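Local coordinates for CBS domain-containing protein (PDB 6XNU) that binds the second messenger cyclic di-AMP, probably through its CBS domains, and takes part in controlling (p)ppGpp and cyclic di-AMP homeostasis in Listeria monocytogenes, at residues Asp106-Lys111 with Val124-Val129. Residues are numbered along the deposited sequence; the frame is centred on the assembly and turned at random.
Sequences DFPVIK and VDHPFV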
loop_
_atom_site.group_PDB
_atom_site.type_symbol
_atom_site.label_atom_id
_atom_site.label_comp_id
_atom_site.label_asym_id
_atom_site.label_seq_id
_atom_site.Cartn_x
_atom_site.Cartn_y
_atom_site.Cartn_z
ATOM N N ASP A 106 0.337 12.532 -12.151
ATOM C CA ASP A 106 -0.790 13.273 -11.593
ATOM C C ASP A 106 -0.854 12.967 -10.099
ATOM O O ASP A 106 -1.462 11.984 -9.677
ATOM C CB ASP A 106 -2.072 12.857 -12.301
ATOM C CG ASP A 106 -2.222 11.333 -12.379
ATOM O OD1 ASP A 106 -1.362 10.665 -13.008
ATOM O OD2 ASP A 106 -3.187 10.794 -11.785
ATOM N N PHE A 107 -0.222 13.807 -9.285
ATOM C CA PHE A 107 -0.200 13.556 -7.849
ATOM C C PHE A 107 -0.245 14.880 -7.081
ATOM O O PHE A 107 0.243 15.898 -7.580
ATOM C CB PHE A 107 1.050 12.762 -7.432
ATOM C CG PHE A 107 2.332 13.350 -7.935
ATOM C CD1 PHE A 107 2.986 14.340 -7.223
ATOM C CD2 PHE A 107 2.882 12.921 -9.133
ATOM C CE1 PHE A 107 4.165 14.899 -7.701
ATOM C CE2 PHE A 107 4.058 13.471 -9.612
ATOM C CZ PHE A 107 4.702 14.458 -8.898
ATOM N N PRO A 108 -0.821 14.876 -5.891
ATOM C CA PRO A 108 -0.790 16.086 -5.063
ATOM C C PRO A 108 0.544 16.214 -4.345
ATOM O O PRO A 108 1.283 15.245 -4.166
ATOM C CB PRO A 108 -1.930 15.853 -4.070
ATOM C CG PRO A 108 -1.933 14.366 -3.884
ATOM C CD PRO A 108 -1.518 13.766 -5.215
ATOM N N VAL A 109 0.852 17.447 -3.937
ATOM C CA VAL A 109 2.025 17.702 -3.112
ATOM C C VAL A 109 1.658 18.665 -1.995
ATOM O O VAL A 109 0.655 19.376 -2.056
ATOM C CB VAL A 109 3.226 18.258 -3.913
ATOM C CG1 VAL A 109 3.678 17.268 -4.987
ATOM C CG2 VAL A 109 2.879 19.610 -4.531
ATOM N N ILE A 110 2.501 18.664 -0.964
ATOM C CA ILE A 110 2.430 19.578 0.170
ATOM C C ILE A 110 3.655 20.478 0.095
ATOM O O ILE A 110 4.781 19.989 -0.044
ATOM C CB ILE A 110 2.400 18.805 1.504
ATOM C CG1 ILE A 110 1.092 18.025 1.658
ATOM C CG2 ILE A 110 2.631 19.730 2.685
ATOM C CD1 ILE A 110 1.191 16.846 2.639
ATOM N N LYS A 111 3.445 21.791 0.149
ATOM C CA LYS A 111 4.569 22.712 0.094
ATOM C C LYS A 111 4.802 23.442 1.407
ATOM O O LYS A 111 5.820 24.131 1.546
ATOM C CB LYS A 111 4.368 23.728 -1.043
ATOM C CG LYS A 111 4.276 23.086 -2.420
ATOM C CD LYS A 111 5.095 23.851 -3.440
ATOM C CE LYS A 111 4.446 23.816 -4.813
ATOM N NZ LYS A 111 5.169 24.691 -5.775
ATOM N N VAL A 124 -7.502 11.806 2.522
ATOM C CA VAL A 124 -8.708 11.006 2.314
ATOM C C VAL A 124 -8.520 10.043 1.148
ATOM O O VAL A 124 -8.790 8.842 1.259
ATOM C CB VAL A 124 -9.923 11.922 2.098
ATOM C CG1 VAL A 124 -11.124 11.109 1.643
ATOM C CG2 VAL A 124 -10.234 12.668 3.381
ATOM N N ASP A 125 -8.058 10.547 0.007
ATOM C CA ASP A 125 -7.902 9.697 -1.164
ATOM C C ASP A 125 -6.448 9.361 -1.450
ATOM O O ASP A 125 -6.150 8.756 -2.486
ATOM C CB ASP A 125 -8.557 10.352 -2.380
ATOM C CG ASP A 125 -10.074 10.320 -2.306
ATOM O OD1 ASP A 125 -10.639 9.270 -1.930
ATOM O OD2 ASP A 125 -10.703 11.351 -2.614
ATOM N N HIS A 126 -5.535 9.727 -0.550
ATOM C CA HIS A 126 -4.126 9.412 -0.729
ATOM C C HIS A 126 -3.537 8.878 0.572
ATOM O O HIS A 126 -3.547 9.573 1.597
ATOM C CB HIS A 126 -3.359 10.644 -1.212
ATOM C CG HIS A 126 -3.920 11.241 -2.463
ATOM N ND1 HIS A 126 -4.832 12.276 -2.448
ATOM C CD2 HIS A 126 -3.715 10.934 -3.766
ATOM C CE1 HIS A 126 -5.159 12.586 -3.690
ATOM N NE2 HIS A 126 -4.497 11.785 -4.508
ATOM N N PRO A 127 -3.041 7.644 0.563
ATOM C CA PRO A 127 -2.405 7.089 1.769
ATOM C C PRO A 127 -1.200 7.879 2.243
ATOM O O PRO A 127 -0.902 7.878 3.442
ATOM C CB PRO A 127 -2.010 5.674 1.326
ATOM C CG PRO A 127 -2.994 5.337 0.259
ATOM C CD PRO A 127 -3.239 6.625 -0.483
ATOM N N PHE A 128 -0.467 8.516 1.333
ATOM C CA PHE A 128 0.570 9.461 1.719
ATOM C C PHE A 128 0.607 10.559 0.679
ATOM O O PHE A 128 0.130 10.391 -0.447
ATOM C CB PHE A 128 1.959 8.817 1.836
ATOM C CG PHE A 128 2.527 8.355 0.520
ATOM C CD1 PHE A 128 2.235 7.087 0.041
ATOM C CD2 PHE A 128 3.350 9.181 -0.232
ATOM C CE1 PHE A 128 2.754 6.651 -1.170
ATOM C CE2 PHE A 128 3.864 8.756 -1.439
ATOM C CZ PHE A 128 3.568 7.492 -1.905
ATOM N N VAL A 129 1.185 11.682 1.077
ATOM C CA VAL A 129 1.369 12.819 0.184
ATOM C C VAL A 129 2.799 13.312 0.306
ATOM O O VAL A 129 3.323 13.463 1.412
ATOM C CB VAL A 129 0.370 13.951 0.482
ATOM C CG1 VAL A 129 0.615 15.128 -0.464
ATOM C CG2 VAL A 129 -1.042 13.442 0.307
#
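With CG placed opposite the carbonyl carbon (chi1 -56°) and the imidazole plane turned roughly perpendicular to the plane of CA, CB and CG, H126 offers a ring face to P108. The proline meets it as a CH-pi contact: P108 CG stands 3.6 Å from the centroid of the H126 ring, only 8° off its normal, and P108 CD lies 3.6 Å from H126 NE2. Rotation of the imidazole is further fixed by a hydrogen bond from H126 ND1 to L122 O, in the last turn of the preceding helix. V129 turns its CB toward 106-111, and CG1, extended opposite its own backbone N, makes the touch. V129 CG1 lies 3.6 Å from I110 CD1, the two side chains crossing at about a right angle, and 3.8 Å from P108 O. I110 and V129 lie on the parallel strands 109-110 and 128-132 of a beta-alpha-beta unit of the CBS domain, with helix 116-125 making the crossover; P108 and H126 meet in the loops just before them. No hydrogen bond links the two segments; I110 instead pairs through its backbone with C130 and V132, farther along the second strand. L122 of the helix packs against both P108 and V129, while I119 touches I110.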